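Local coordinates for sensory box/GGDEF family protein (Vibrio cholerae serotype O1, PDB 6EIB) that catalyses, through its GGEEF domain, the magnesium-dependent joining of two GTP molecules into cyclic di-GMP and so takes part in biofilm formation, at residues A98-R102 with R152-C156; E55-L60 with F105-F111; L13-F17 with F82-L86; C33-D39 with I117-V123. One frame throughout, in Å; residues are numbered along the deposited sequence.

Contact 1: A98-R102 with R152-C156; sequences AEQIR and RNRCC. With EDO (1,2-ethanediol), chain I; ACT (acetate ion), chain P.
Arg102, on helix 91-107, reaches across to Asn153 just ahead of the edge strand 154-157, and a single direct hydrogen bond joins them: NH1 donates a hydrogen bond to OD1 at 2.8 Å. The donor stands above the carbonyl plane of the amide, 37° out of it, while OD1 lies close to the plane of the guanidinium; the guanidinium and amide planes are 58° apart.

Salt bridging stays within the helix. Glu99, three residues earlier, is gripped side-on by Arg102, whose NE (2.6 Å) and NH2 both bond to its OE1. The Glu99 side chain is bent at its second torsion (-70°), which brings the carboxylate round to the arginine and to Cys155. NH2 also bonds an acetate, probably from the crystallisation liquor, at the guanidinium edge.

Two waters strengthen the crossing. One donates to Glu99 OE2 and accepts from the backbone N of Cys155; the other donates to both Arg102 O and Asn153 OD1, so that OD1 accepts twice.

Van der Waals contact comes from Cys155, on the face of the strand turned to the helix. Its CB lies against a carboxylate oxygen, 3.2 Å from Glu99 OE2, and in the conformer modelled here, one of two, its SG is near Arg102 CD, a less certain contact.

Asn153 also leans on Asp39 through its backbone N. At this rim of the domain, then, helix and edge strand are joined by a charged, hydrated network; the carboxylate of Glu99 probably offsets the arginine's charge and limits how its guanidinium can turn.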
# COMPACT_ATOMS: atom_id res chain seq x y z
N ALA A 98 -0.16 1.14 8.14
CA ALA A 98 -0.31 -0.05 7.32
C ALA A 98 -1.05 -1.13 8.09
O ALA A 98 -1.92 -1.80 7.51
CB ALA A 98 1.04 -0.54 6.86
N GLU A 99 -0.71 -1.31 9.37
CA GLU A 99 -1.36 -2.32 10.19
C GLU A 99 -2.85 -2.06 10.37
O GLU A 99 -3.65 -3.02 10.40
CB GLU A 99 -0.71 -2.41 11.58
CG GLU A 99 0.62 -3.17 11.65
CD GLU A 99 0.47 -4.69 11.44
OE1 GLU A 99 -0.64 -5.21 11.23
OE2 GLU A 99 1.50 -5.39 11.52
N GLN A 100 -3.22 -0.79 10.54
CA GLN A 100 -4.62 -0.40 10.67
C GLN A 100 -5.38 -0.72 9.37
O GLN A 100 -6.52 -1.18 9.41
CB GLN A 100 -4.75 1.09 11.01
CG GLN A 100 -4.28 1.45 12.41
CD GLN A 100 -4.51 2.91 12.73
OE1 GLN A 100 -4.43 3.77 11.86
NE2 GLN A 100 -4.82 3.20 14.00
N ILE A 101 -4.77 -0.42 8.23
CA ILE A 101 -5.40 -0.76 6.96
C ILE A 101 -5.58 -2.29 6.85
O ILE A 101 -6.65 -2.74 6.43
CB ILE A 101 -4.55 -0.24 5.77
CG1 ILE A 101 -4.54 1.28 5.74
CG2 ILE A 101 -5.05 -0.81 4.39
CD1 ILE A 101 -3.36 1.83 4.98
N ARG A 102 -4.54 -3.06 7.20
CA ARG A 102 -4.59 -4.53 7.14
C ARG A 102 -5.76 -5.04 7.98
O ARG A 102 -6.54 -5.90 7.55
CB ARG A 102 -3.28 -5.15 7.64
CG ARG A 102 -3.27 -6.68 7.60
CD ARG A 102 -2.11 -7.32 8.37
NE ARG A 102 -2.02 -6.89 9.76
CZ ARG A 102 -2.87 -7.26 10.71
NH1 ARG A 102 -3.90 -8.05 10.44
NH2 ARG A 102 -2.68 -6.82 11.94
N ARG A 152 -1.16 -15.17 4.77
CA ARG A 152 -1.95 -14.04 4.33
C ARG A 152 -2.08 -13.17 5.55
O ARG A 152 -1.68 -13.59 6.63
CB ARG A 152 -3.33 -14.48 3.81
CG ARG A 152 -4.19 -15.16 4.87
CD ARG A 152 -5.54 -15.64 4.38
NE ARG A 152 -6.32 -16.10 5.53
CZ ARG A 152 -7.51 -16.70 5.46
NH1 ARG A 152 -8.08 -16.92 4.29
NH2 ARG A 152 -8.11 -17.08 6.59
N ASN A 153 -2.55 -11.94 5.38
CA ASN A 153 -2.85 -11.08 6.54
C ASN A 153 -1.61 -10.82 7.42
O ASN A 153 -1.61 -11.16 8.62
CB ASN A 153 -3.98 -11.67 7.37
CG ASN A 153 -4.55 -10.66 8.36
OD1 ASN A 153 -4.54 -9.44 8.08
ND2 ASN A 153 -5.12 -11.16 9.48
N ARG A 154 -0.55 -10.23 6.81
CA ARG A 154 0.74 -9.97 7.48
C ARG A 154 1.36 -8.63 7.04
O ARG A 154 1.24 -8.24 5.89
CB ARG A 154 1.76 -11.08 7.17
CG ARG A 154 1.37 -12.51 7.67
CD ARG A 154 1.40 -12.57 9.20
NE ARG A 154 1.31 -13.93 9.72
CZ ARG A 154 0.16 -14.55 9.97
NH1 ARG A 154 -0.99 -13.94 9.75
NH2 ARG A 154 0.17 -15.79 10.46
N CYS A 155 2.05 -7.99 7.96
CA CYS A 155 2.73 -6.73 7.69
C CYS A 155 4.18 -6.80 8.12
O CYS A 155 4.48 -7.37 9.17
CB CYS A 155 2.04 -5.57 8.40
SG CYS A 155 0.59 -5.00 7.57
N CYS A 156 5.07 -6.23 7.32
CA CYS A 156 6.49 -6.22 7.67
C CYS A 156 7.14 -4.87 7.36
O CYS A 156 6.86 -4.24 6.35
CB CYS A 156 7.26 -7.31 6.91
SG CYS A 156 7.20 -8.93 7.70
C1 EDO I . -5.47 -14.53 9.86
O1 EDO I . -5.96 -13.36 9.21
C2 EDO I . -6.09 -15.71 9.15
O2 EDO I . -5.52 -15.79 7.84
C ACT P . -5.12 -8.68 14.20
O ACT P . -5.04 -9.88 14.55
OXT ACT P . -4.04 -8.07 14.10
CH3 ACT P . -6.44 -8.01 13.94
O HOH W 1 1.46 -8.14 10.78
O HOH W 2 -5.82 -8.22 6.22
O HOH W 3 -6.54 -10.00 11.57

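Contact 2: E55-L60 with F105-F111; sequences EVLCFL and FAEHPFF. With SO4 (sulfate ion), chain F.
Phe59 has the most surface buried here, and His108 lies over one face of its ring. The two side chains come from opposite directions and meet as a face-to-face stack, centroids 3.8 Å apart and planes only 20° from parallel; Phe59 CZ comes within 3.3 Å of His108 CG. A chi1 of 175° swings the Phe59 ring out from helix 50-67 to the chain beyond helix 91-107. Phe110 adds an offset edge-to-face contact, presenting its edge to the face of Phe59 with the planes at 85°, and its CZ is 3.7 Å from Phe59 CD2. The imidazole is also held by a sulfate: His108 ND1 bonds the sulfate O3 at 3.1 Å and O1 more weakly. Arg104 binds the same ion, probably a crystallisation component.

Phe105 is the second large contributor. The edge of its ring takes Val56 CG1, 3.5 Å from CZ, and its CD1 touches both Leu60 CD1 and Phe59 CD2.

Val56 splits its two methyls between partners. While CG1 goes to Phe105, CG2 turns to Phe111, 3.7 Å from CZ, and is also near Phe110 CE1. Phe111 has the carboxylate of Glu55 at its ring edge, OE1 to CE1 3.7 Å.

Residues 105-111, the end of helix 91-107 and the chain after it, thus pack along the side of helix 50-67 that faces them. Ile117 touches Val56, Phe105 and Phe110; Leu119 of the sheet backs Leu60 and Phe105, and Phe48 from helix 41-48 meets the ring of Phe111.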
# COMPACT_ATOMS: atom_id res chain seq x y z
N GLU A 55 -15.20 -4.03 -6.63
CA GLU A 55 -15.76 -3.42 -5.41
C GLU A 55 -14.77 -3.49 -4.27
O GLU A 55 -14.70 -2.57 -3.44
CB GLU A 55 -17.06 -4.11 -4.99
CG GLU A 55 -18.25 -3.79 -5.87
CD GLU A 55 -19.51 -4.55 -5.44
OE1 GLU A 55 -19.45 -5.38 -4.51
OE2 GLU A 55 -20.57 -4.29 -6.06
N VAL A 56 -14.06 -4.61 -4.20
CA VAL A 56 -13.02 -4.81 -3.19
C VAL A 56 -11.93 -3.78 -3.34
O VAL A 56 -11.50 -3.15 -2.36
CB VAL A 56 -12.38 -6.21 -3.29
CG1 VAL A 56 -11.30 -6.35 -2.21
CG2 VAL A 56 -13.43 -7.30 -3.16
N LEU A 57 -11.46 -3.60 -4.58
CA LEU A 57 -10.43 -2.61 -4.88
C LEU A 57 -10.93 -1.22 -4.47
O LEU A 57 -10.22 -0.44 -3.84
CB LEU A 57 -10.10 -2.61 -6.37
CG LEU A 57 -9.51 -3.89 -6.98
CD1 LEU A 57 -9.46 -3.80 -8.48
CD2 LEU A 57 -8.15 -4.15 -6.42
N CYS A 58 -12.19 -0.94 -4.78
CA CYS A 58 -12.76 0.36 -4.46
C CYS A 58 -12.85 0.61 -2.96
O CYS A 58 -12.48 1.70 -2.51
CB CYS A 58 -14.14 0.49 -5.08
SG CYS A 58 -14.04 0.85 -6.83
N PHE A 59 -13.32 -0.38 -2.22
CA PHE A 59 -13.36 -0.32 -0.76
C PHE A 59 -11.97 -0.10 -0.18
O PHE A 59 -11.81 0.66 0.79
CB PHE A 59 -13.98 -1.58 -0.17
CG PHE A 59 -13.94 -1.61 1.33
CD1 PHE A 59 -14.94 -0.99 2.07
CD2 PHE A 59 -12.89 -2.21 2.01
CE1 PHE A 59 -14.89 -0.98 3.46
CE2 PHE A 59 -12.83 -2.20 3.40
CZ PHE A 59 -13.83 -1.58 4.12
N LEU A 60 -10.96 -0.77 -0.74
CA LEU A 60 -9.59 -0.64 -0.22
C LEU A 60 -9.09 0.79 -0.42
O LEU A 60 -8.45 1.38 0.48
CB LEU A 60 -8.64 -1.62 -0.90
CG LEU A 60 -7.19 -1.54 -0.40
CD1 LEU A 60 -7.10 -1.75 1.09
CD2 LEU A 60 -6.26 -2.56 -1.14
N PHE A 105 -9.35 -3.94 6.78
CA PHE A 105 -9.71 -4.67 5.61
C PHE A 105 -10.16 -6.09 5.99
O PHE A 105 -11.17 -6.59 5.50
CB PHE A 105 -8.52 -4.69 4.64
CG PHE A 105 -8.84 -5.23 3.28
CD1 PHE A 105 -9.58 -4.48 2.37
CD2 PHE A 105 -8.34 -6.46 2.88
CE1 PHE A 105 -9.84 -4.97 1.09
CE2 PHE A 105 -8.60 -6.96 1.60
CZ PHE A 105 -9.34 -6.23 0.71
N ALA A 106 -9.41 -6.72 6.89
CA ALA A 106 -9.68 -8.09 7.34
C ALA A 106 -11.02 -8.15 8.07
O ALA A 106 -11.69 -9.19 8.12
CB ALA A 106 -8.57 -8.60 8.25
N GLU A 107 -11.37 -7.04 8.70
CA GLU A 107 -12.59 -6.96 9.52
C GLU A 107 -13.84 -6.64 8.70
O GLU A 107 -14.95 -6.75 9.21
CB GLU A 107 -12.42 -5.93 10.63
CG GLU A 107 -11.53 -6.36 11.78
CD GLU A 107 -11.04 -5.17 12.60
OE1 GLU A 107 -11.26 -4.00 12.18
OE2 GLU A 107 -10.44 -5.41 13.67
N HIS A 108 -13.68 -6.15 7.47
CA HIS A 108 -14.85 -5.77 6.68
C HIS A 108 -15.46 -6.99 5.99
O HIS A 108 -14.79 -7.70 5.26
CB HIS A 108 -14.50 -4.68 5.68
CG HIS A 108 -15.67 -4.22 4.87
ND1 HIS A 108 -16.58 -3.30 5.34
CD2 HIS A 108 -16.05 -4.52 3.60
CE1 HIS A 108 -17.49 -3.08 4.42
NE2 HIS A 108 -17.20 -3.81 3.35
N PRO A 109 -16.75 -7.24 6.24
CA PRO A 109 -17.43 -8.36 5.56
C PRO A 109 -17.82 -7.96 4.14
O PRO A 109 -18.26 -6.80 3.94
CB PRO A 109 -18.69 -8.57 6.41
CG PRO A 109 -18.98 -7.19 6.96
CD PRO A 109 -17.64 -6.54 7.19
N PHE A 110 -17.62 -8.86 3.17
CA PHE A 110 -17.87 -8.53 1.78
C PHE A 110 -19.00 -9.35 1.21
O PHE A 110 -19.01 -10.56 1.40
CB PHE A 110 -16.62 -8.79 0.92
CG PHE A 110 -15.54 -7.74 1.04
CD1 PHE A 110 -15.62 -6.58 0.30
CD2 PHE A 110 -14.46 -7.93 1.89
CE1 PHE A 110 -14.66 -5.61 0.40
CE2 PHE A 110 -13.49 -6.94 2.00
CZ PHE A 110 -13.59 -5.79 1.25
N PHE A 111 -19.91 -8.72 0.46
CA PHE A 111 -20.89 -9.46 -0.32
C PHE A 111 -21.93 -10.17 0.55
O PHE A 111 -21.77 -10.28 1.76
CB PHE A 111 -20.22 -10.49 -1.23
CG PHE A 111 -18.96 -10.00 -1.91
CD1 PHE A 111 -18.88 -8.72 -2.44
CD2 PHE A 111 -17.84 -10.83 -1.99
CE1 PHE A 111 -17.70 -8.27 -3.07
CE2 PHE A 111 -16.66 -10.39 -2.61
CZ PHE A 111 -16.61 -9.10 -3.14
S SO4 F . -16.22 -0.61 7.76
O1 SO4 F . -17.23 -0.67 6.71
O2 SO4 F . -16.84 -0.34 9.06
O3 SO4 F . -15.53 -1.88 7.94
O4 SO4 F . -15.30 0.47 7.40

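Contact 3: L13-F17 with F82-L86; sequences LWADF and FIIVL
Ile83 points from strand 81-87 at helix 10-27, and its side chain can be followed outward. At CB it divides. The CG2 branch goes to Leu13, where it lies 3.4 Å from CD1 and 3.6 Å from CG; the first of these is tighter than usual for two methyl-type carbons. The other branch, CG1, is anti to the backbone N (chi1 -178°) and continues extended, which carries CD1 away from Leu13 into the angle between two aromatic rings. There CD1 is 3.9 Å from Phe17 CE2 and 4.0 Å from Trp14 CZ3, meeting both rings obliquely.

The helix runs nearly along the strand, 26° between their directions and 9.8 Å between the axes of the short segments. This is the helix-on-sheet layering of the GGDEF domain, whose central mixed sheet carries helices on its two faces; helices 10-27 and 133-148 share this one, and Tyr137 of the latter also touches Ile83.

Two residues on, Val85 faces the same helix. Its CG2 sits almost squarely over the centre of the Phe17 ring, 3.6 Å from the centroid and 10° off the normal, a CH-pi contact, while CG1 comes to 3.8 Å from Phe17 CD1. Leu13 CD2, one helical turn earlier, makes a loose contact with the same CG2 at 4.2 Å. Phe17 is further enclosed by Ile133 and Ile136, and by Leu31 and Cys33 of the adjoining strand.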
# COMPACT_ATOMS: atom_id res chain seq x y z
N LEU A 13 0.92 8.50 -9.78
CA LEU A 13 1.60 8.04 -8.58
C LEU A 13 3.11 8.11 -8.77
O LEU A 13 3.82 8.66 -7.90
CB LEU A 13 1.17 6.60 -8.22
CG LEU A 13 1.77 6.01 -6.92
CD1 LEU A 13 3.18 5.50 -7.08
CD2 LEU A 13 1.72 7.06 -5.76
N TRP A 14 3.61 7.51 -9.85
CA TRP A 14 5.05 7.47 -9.99
C TRP A 14 5.63 8.87 -10.08
O TRP A 14 6.68 9.16 -9.49
CB TRP A 14 5.47 6.65 -11.20
CG TRP A 14 5.15 5.17 -11.14
CD1 TRP A 14 4.44 4.46 -12.08
CD2 TRP A 14 5.55 4.22 -10.13
NE1 TRP A 14 4.37 3.13 -11.71
CE2 TRP A 14 5.05 2.95 -10.53
CE3 TRP A 14 6.28 4.31 -8.93
CZ2 TRP A 14 5.25 1.80 -9.78
CZ3 TRP A 14 6.47 3.13 -8.18
CH2 TRP A 14 5.97 1.90 -8.62
N ALA A 15 4.97 9.74 -10.82
CA ALA A 15 5.43 11.13 -10.95
C ALA A 15 5.35 11.86 -9.61
O ALA A 15 6.27 12.59 -9.27
CB ALA A 15 4.63 11.89 -12.02
N ASP A 16 4.26 11.70 -8.87
CA ASP A 16 4.16 12.35 -7.56
C ASP A 16 5.24 11.79 -6.62
O ASP A 16 5.88 12.53 -5.86
CB ASP A 16 2.76 12.15 -6.95
CG ASP A 16 1.71 13.04 -7.60
OD1 ASP A 16 2.09 14.07 -8.18
OD2 ASP A 16 0.51 12.72 -7.54
N PHE A 17 5.47 10.49 -6.70
CA PHE A 17 6.47 9.83 -5.87
C PHE A 17 7.88 10.39 -6.19
O PHE A 17 8.66 10.68 -5.27
CB PHE A 17 6.42 8.31 -6.12
CG PHE A 17 7.14 7.49 -5.09
CD1 PHE A 17 7.75 8.08 -4.00
CD2 PHE A 17 7.20 6.10 -5.24
CE1 PHE A 17 8.43 7.31 -3.06
CE2 PHE A 17 7.86 5.30 -4.31
CZ PHE A 17 8.49 5.89 -3.24
N PHE A 82 -0.97 -2.22 -4.46
CA PHE A 82 -1.05 -0.77 -4.29
C PHE A 82 0.20 -0.27 -3.66
O PHE A 82 0.93 -1.01 -2.99
CB PHE A 82 -2.24 -0.36 -3.40
CG PHE A 82 -3.57 -0.57 -4.05
CD1 PHE A 82 -4.18 -1.83 -4.04
CD2 PHE A 82 -4.20 0.49 -4.68
CE1 PHE A 82 -5.42 -2.02 -4.65
CE2 PHE A 82 -5.42 0.31 -5.29
CZ PHE A 82 -6.05 -0.94 -5.28
N ILE A 83 0.42 1.02 -3.85
CA ILE A 83 1.48 1.69 -3.16
C ILE A 83 0.90 2.95 -2.53
O ILE A 83 0.08 3.64 -3.15
CB ILE A 83 2.61 1.97 -4.15
CG1 ILE A 83 3.82 2.64 -3.49
CG2 ILE A 83 2.11 2.90 -5.21
CD1 ILE A 83 5.03 2.67 -4.51
N ILE A 84 1.30 3.23 -1.29
CA ILE A 84 0.95 4.48 -0.64
C ILE A 84 2.23 5.21 -0.28
O ILE A 84 3.12 4.65 0.36
CB ILE A 84 0.11 4.25 0.61
CG1 ILE A 84 -1.14 3.46 0.24
CG2 ILE A 84 -0.30 5.59 1.28
CD1 ILE A 84 -1.87 2.93 1.44
N VAL A 85 2.29 6.48 -0.68
CA VAL A 85 3.46 7.29 -0.39
C VAL A 85 3.09 8.36 0.58
O VAL A 85 2.14 9.11 0.33
CB VAL A 85 4.03 7.92 -1.69
CG1 VAL A 85 5.17 8.93 -1.35
CG2 VAL A 85 4.49 6.80 -2.64
N LEU A 86 3.83 8.44 1.69
CA LEU A 86 3.47 9.40 2.76
C LEU A 86 4.55 10.46 2.97
O LEU A 86 5.63 10.15 3.47
CB LEU A 86 3.20 8.69 4.08
CG LEU A 86 2.12 7.61 4.29
CD1 LEU A 86 2.33 6.93 5.63
CD2 LEU A 86 0.75 8.22 4.34

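Contact 4: C33-D39 with I117-V123; sequences CISIDID and IYLCAGV
Asp39 N donates to Tyr118 O at 2.7 Å, the shortest bond of this pairing. One water then closes the end, donating to Asp39 O and accepting from Tyr118 N. The carboxylate of Asp39 folds back toward the partner strand with CG anti to the carbonyl carbon (chi1 -68°), which brings both carboxylate oxygens, OD1 and OD2, to 3.7 Å from Cys120 SG; its OD2 is bonded by Asn153 N.

Inward from there the antiparallel strands pair regularly. Asp37 and Cys120 exchange two backbone bonds, as do Ser35 and Gly122, with Ser35 N to Gly122 O and Gly122 N to Ser35 O both 2.8 Å. Alternating with these, Ile34, Ile36 and Ile38 face Val123, Ala121 and Leu119 as non-hydrogen-bonded pairs.

On the isoleucine face, Ile36 CG2 meets Leu119 CD1 at 3.8 Å and its CG1 meets the methyl of Ala121, a hydrophobic layer beneath helices 50-67 and 91-107. Beyond the last pair, Ile38 CG2 touches Ile117 CG2. The other face carries Ser35, whose hydroxyl bonds that of Ser140 on helix 133-148, and Asp37.

By similarity Asp37 and Ile38 bind magnesium, and Asp37 lies close to Glu80, another predicted ligand. The chemistry therefore divides by location: uniform backbone bonding and an oily face build the sheet centre, and probably help to fix Asp37, whose carboxylate beside that of Glu80 is consistent with the magnesium site inferred from relatives.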
# COMPACT_ATOMS: atom_id res chain seq x y z
N CYS A 33 6.86 4.64 2.39
CA CYS A 33 6.29 3.98 1.26
C CYS A 33 5.67 2.67 1.74
O CYS A 33 6.34 1.91 2.41
CB CYS A 33 7.39 3.72 0.22
SG CYS A 33 6.82 2.90 -1.25
N ILE A 34 4.40 2.45 1.42
CA ILE A 34 3.74 1.17 1.78
C ILE A 34 3.32 0.44 0.54
O ILE A 34 2.62 1.01 -0.30
CB ILE A 34 2.45 1.37 2.62
CG1 ILE A 34 2.72 2.20 3.88
CG2 ILE A 34 1.86 -0.02 3.01
CD1 ILE A 34 1.40 2.81 4.54
N SER A 35 3.72 -0.82 0.44
CA SER A 35 3.31 -1.68 -0.65
C SER A 35 2.30 -2.67 -0.14
O SER A 35 2.53 -3.30 0.88
CB SER A 35 4.50 -2.46 -1.24
OG SER A 35 5.43 -1.57 -1.80
N ILE A 36 1.16 -2.78 -0.81
CA ILE A 36 0.07 -3.63 -0.34
C ILE A 36 -0.32 -4.57 -1.43
O ILE A 36 -0.36 -4.17 -2.58
CB ILE A 36 -1.15 -2.78 0.08
CG1 ILE A 36 -0.85 -2.07 1.40
CG2 ILE A 36 -2.41 -3.67 0.26
CD1 ILE A 36 -1.90 -1.04 1.80
N ASP A 37 -0.54 -5.84 -1.09
CA ASP A 37 -1.05 -6.78 -2.07
C ASP A 37 -2.22 -7.52 -1.42
O ASP A 37 -2.12 -8.03 -0.31
CB ASP A 37 0.04 -7.75 -2.54
CG ASP A 37 -0.37 -8.51 -3.80
OD1 ASP A 37 -0.48 -7.88 -4.88
OD2 ASP A 37 -0.50 -9.75 -3.74
N ILE A 38 -3.33 -7.55 -2.13
CA ILE A 38 -4.51 -8.26 -1.67
C ILE A 38 -4.31 -9.77 -1.80
O ILE A 38 -3.88 -10.25 -2.87
CB ILE A 38 -5.73 -7.83 -2.47
CG1 ILE A 38 -5.95 -6.30 -2.26
CG2 ILE A 38 -6.96 -8.67 -2.05
CD1 ILE A 38 -7.03 -5.71 -3.18
N ASP A 39 -4.59 -10.49 -0.72
CA ASP A 39 -4.41 -11.96 -0.72
C ASP A 39 -5.52 -12.63 -1.49
O ASP A 39 -6.68 -12.26 -1.34
CB ASP A 39 -4.38 -12.52 0.72
CG ASP A 39 -3.14 -12.09 1.51
OD1 ASP A 39 -2.03 -12.36 1.02
OD2 ASP A 39 -3.30 -11.46 2.62
N ILE A 117 -11.73 -10.88 3.33
CA ILE A 117 -10.59 -10.77 2.43
C ILE A 117 -9.44 -10.11 3.19
O ILE A 117 -9.67 -9.24 4.04
CB ILE A 117 -10.96 -9.95 1.17
CG1 ILE A 117 -12.26 -10.48 0.57
CG2 ILE A 117 -9.86 -9.99 0.09
CD1 ILE A 117 -12.75 -9.68 -0.64
N TYR A 118 -8.20 -10.49 2.85
CA TYR A 118 -7.03 -10.07 3.61
C TYR A 118 -5.97 -9.46 2.68
O TYR A 118 -6.02 -9.64 1.46
CB TYR A 118 -6.44 -11.29 4.38
CG TYR A 118 -7.45 -12.00 5.26
CD1 TYR A 118 -7.66 -11.59 6.57
CD2 TYR A 118 -8.24 -13.05 4.77
CE1 TYR A 118 -8.60 -12.22 7.39
CE2 TYR A 118 -9.23 -13.68 5.61
CZ TYR A 118 -9.37 -13.24 6.90
OH TYR A 118 -10.30 -13.81 7.76
N LEU A 119 -5.00 -8.75 3.26
CA LEU A 119 -3.94 -8.16 2.46
C LEU A 119 -2.63 -8.32 3.22
O LEU A 119 -2.66 -8.63 4.41
CB LEU A 119 -4.26 -6.68 2.15
CG LEU A 119 -4.39 -5.65 3.28
CD1 LEU A 119 -3.02 -5.13 3.75
CD2 LEU A 119 -5.27 -4.48 2.82
N CYS A 120 -1.50 -8.14 2.54
CA CYS A 120 -0.21 -8.06 3.23
C CYS A 120 0.36 -6.72 2.88
O CYS A 120 -0.03 -6.14 1.87
CB CYS A 120 0.76 -9.16 2.81
SG CYS A 120 0.25 -10.80 3.43
N ALA A 121 1.32 -6.24 3.67
CA ALA A 121 1.90 -4.93 3.40
C ALA A 121 3.36 -4.97 3.75
O ALA A 121 3.77 -5.66 4.69
CB ALA A 121 1.16 -3.80 4.23
N GLY A 122 4.16 -4.24 2.96
CA GLY A 122 5.55 -4.08 3.31
C GLY A 122 5.78 -2.57 3.41
O GLY A 122 5.20 -1.80 2.64
N VAL A 123 6.64 -2.16 4.33
CA VAL A 123 6.88 -0.72 4.58
C VAL A 123 8.35 -0.32 4.57
O VAL A 123 9.20 -0.99 5.15
CB VAL A 123 6.31 -0.31 5.94
CG1 VAL A 123 6.39 1.20 6.12
CG2 VAL A 123 4.88 -0.83 6.11
O HOH W 4 -8.10 -12.92 1.09

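How the contacts relate
Contacts 3 and 4 are buried, contact 2 is partly so, and contact 1 lies at the surface. Contact 4 is the middle of the sheet; contact 3 joins it through strand 81-87, hydrogen-bonded to strand 31-38, and contact 1 through strand 154-157, beside strand 119-125. Contacts 1 and 2 both use helix 91-107, successive parts of it, and meet where Ile101 packs on Leu60. The chemistry follows depth: backbone bonding in contact 4, purely apolar and CH-pi packing in contact 3, aromatic stacking with a bound sulfate in contact 2, and charge with water in contact 1. Contacts 2 and 3 lie on opposite sides of the chain's centre, yet Leu60 reaches Phe82.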